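PDB 5GT5: pectate lyase from Paenibacillus sp. 0602, which cleaves polygalacturonate and partly methylated pectin within the chain by beta-elimination, probably with calcium as cofactor. Local coordinates for residues I341-Y346 with S372-S377. The protein carries 1 engineered substitution. Residues are numbered along the deposited sequence; the frame is centred on the assembly and turned at random.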
loop_
_atom_site.group_PDB
_atom_site.type_symbol
_atom_site.label_atom_id
_atom_site.label_comp_id
_atom_site.label_asym_id
_atom_site.label_seq_id
_atom_site.Cartn_x
_atom_site.Cartn_y
_atom_site.Cartn_z
ATOM N N ILE A 341 17.915 -1.714 27.053
ATOM C CA ILE A 341 18.929 -2.580 26.455
ATOM C C ILE A 341 19.835 -3.062 27.569
ATOM O O ILE A 341 20.411 -2.246 28.313
ATOM C CB ILE A 341 19.744 -1.816 25.387
ATOM C CG1 ILE A 341 18.785 -1.354 24.267
ATOM C CG2 ILE A 341 20.841 -2.684 24.787
ATOM C CD1 ILE A 341 19.456 -0.542 23.178
ATOM N N LYS A 342 19.958 -4.369 27.688
ATOM C CA LYS A 342 20.754 -4.979 28.733
ATOM C C LYS A 342 21.701 -6.017 28.183
ATOM O O LYS A 342 21.269 -6.970 27.506
ATOM C CB LYS A 342 19.844 -5.605 29.801
ATOM C CG LYS A 342 20.636 -6.153 30.993
ATOM C CD LYS A 342 19.725 -6.621 32.102
ATOM C CE LYS A 342 20.564 -7.009 33.309
ATOM N NZ LYS A 342 21.361 -8.220 33.033
ATOM N N ASP A 343 22.984 -5.826 28.495
ATOM C CA ASP A 343 24.032 -6.797 28.218
ATOM C C ASP A 343 24.229 -7.059 26.729
ATOM O O ASP A 343 24.616 -8.144 26.310
ATOM C CB ASP A 343 23.817 -8.069 29.035
ATOM C CG ASP A 343 24.238 -7.891 30.491
ATOM O OD1 ASP A 343 24.962 -6.909 30.771
ATOM O OD2 ASP A 343 23.874 -8.738 31.345
ATOM N N VAL A 344 24.012 -6.009 25.951
ATOM C CA VAL A 344 24.351 -5.983 24.529
ATOM C C VAL A 344 25.580 -5.096 24.381
ATOM O O VAL A 344 25.534 -3.907 24.710
ATOM C CB VAL A 344 23.183 -5.421 23.687
ATOM C CG1 VAL A 344 23.613 -5.269 22.230
ATOM C CG2 VAL A 344 21.938 -6.344 23.799
ATOM N N GLN A 345 26.682 -5.668 23.914
ATOM C CA GLN A 345 27.951 -4.932 23.886
ATOM C C GLN A 345 27.981 -3.818 22.833
ATOM O O GLN A 345 28.585 -2.753 23.050
ATOM C CB GLN A 345 29.108 -5.902 23.672
ATOM C CG GLN A 345 30.494 -5.183 23.789
ATOM C CD GLN A 345 31.652 -6.148 23.913
ATOM O OE1 GLN A 345 31.467 -7.341 24.142
ATOM N NE2 GLN A 345 32.864 -5.625 23.785
ATOM N N TYR A 346 27.358 -4.065 21.679
ATOM C CA TYR A 346 27.393 -3.121 20.563
ATOM C C TYR A 346 25.964 -2.806 20.177
ATOM O O TYR A 346 25.463 -3.272 19.157
ATOM C CB TYR A 346 28.156 -3.698 19.360
ATOM C CG TYR A 346 29.582 -4.093 19.690
ATOM C CD1 TYR A 346 30.564 -3.125 19.810
ATOM C CD2 TYR A 346 29.934 -5.424 19.882
ATOM C CE1 TYR A 346 31.880 -3.481 20.126
ATOM C CE2 TYR A 346 31.241 -5.789 20.188
ATOM C CZ TYR A 346 32.201 -4.812 20.300
ATOM O OH TYR A 346 33.497 -5.185 20.597
ATOM N N SER A 372 22.453 -0.969 30.051
ATOM C CA SER A 372 23.298 -1.568 31.088
ATOM C C SER A 372 24.168 -2.641 30.462
ATOM O O SER A 372 23.682 -3.449 29.676
ATOM C CB SER A 372 22.434 -2.168 32.191
ATOM O OG SER A 372 23.246 -2.812 33.172
ATOM N N LEU A 373 25.460 -2.637 30.798
ATOM C CA LEU A 373 26.372 -3.673 30.331
ATOM C C LEU A 373 27.237 -4.087 31.515
ATOM O O LEU A 373 27.978 -3.257 32.071
ATOM C CB LEU A 373 27.270 -3.171 29.181
ATOM C CG LEU A 373 28.255 -4.224 28.630
ATOM C CD1 LEU A 373 27.475 -5.363 27.959
ATOM C CD2 LEU A 373 29.270 -3.615 27.646
ATOM N N ASP A 374 27.145 -5.353 31.902
ATOM C CA ASP A 374 27.957 -5.887 33.002
ATOM C C ASP A 374 27.792 -5.047 34.263
ATOM O O ASP A 374 28.771 -4.741 34.944
ATOM C CB ASP A 374 29.431 -5.971 32.599
ATOM C CG ASP A 374 29.663 -6.827 31.368
ATOM O OD1 ASP A 374 28.944 -7.828 31.181
ATOM O OD2 ASP A 374 30.563 -6.489 30.580
ATOM N N GLY A 375 26.562 -4.643 34.544
ATOM C CA GLY A 375 26.258 -3.888 35.744
ATOM C C GLY A 375 26.284 -2.382 35.633
ATOM O O GLY A 375 25.923 -1.691 36.595
ATOM N N SER A 376 26.665 -1.855 34.471
ATOM C CA SER A 376 26.686 -0.413 34.293
ATOM C C SER A 376 25.281 0.154 34.260
ATOM O O SER A 376 24.292 -0.575 34.222
ATOM C CB SER A 376 27.425 -0.034 33.012
ATOM O OG SER A 376 26.619 -0.271 31.868
ATOM N N SER A 377 25.191 1.477 34.266
ATOM C CA SER A 377 23.897 2.129 34.188
ATOM C C SER A 377 23.974 3.455 33.435
ATOM O O SER A 377 24.765 4.336 33.787
ATOM C CB SER A 377 23.338 2.338 35.599
ATOM O OG SER A 377 22.058 2.926 35.534
HETATM O O HOH W 1 24.081 -5.458 33.202
#
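Asp343 reaches across to the turn Leu373–Ser376 with one carboxylate oxygen: its OD1 accepts the N-H of Asp374, 2.9 Å from N to OD1, the donor arriving nearly in line with the C-O bond. With chi1 at -77° CG sits opposite the carbonyl carbon, which brings OD1 to the turn's N-H. A water also donates to OD1, 3.0 Å away, and to Ser372 OG, while accepting the N-H of Gly375. From above the carboxylate plane, Lys342 NZ meets the other oxygen, Asp343 OD2, at 3.1 Å in a salt bridge; NZ also hydrogen-bonds Thr295 OG1, at the start of helix 295-301. Behind this polar end Leu373 turns CD1 onto the backbone of Asp343, 3.7 Å from its CA, with CD2 over Gln345. The ends of strands 340-342 and 369-372, on successive coils of the parallel beta-helix, pair at Lys342 and Ser372: Ser372 N to Ile341 O at 3.0 Å, then Asp343 N to Ser372 O at 2.7 Å, almost straight at 178°. Replacing Asp343 by an alanine is likely to leave Asp374 N-H without its acceptor, take one of the water's two acceptors and cost Lys342 its carboxylate mate. Asp374 OD1 stands 4.1 Å from Asp343 OD1, like charges not in contact; Lys342 and Arg298, salt-bridged to Asp374 OD2, probably ease the repulsion while the Asp343 carboxylate holds the type I' turn by its N-H.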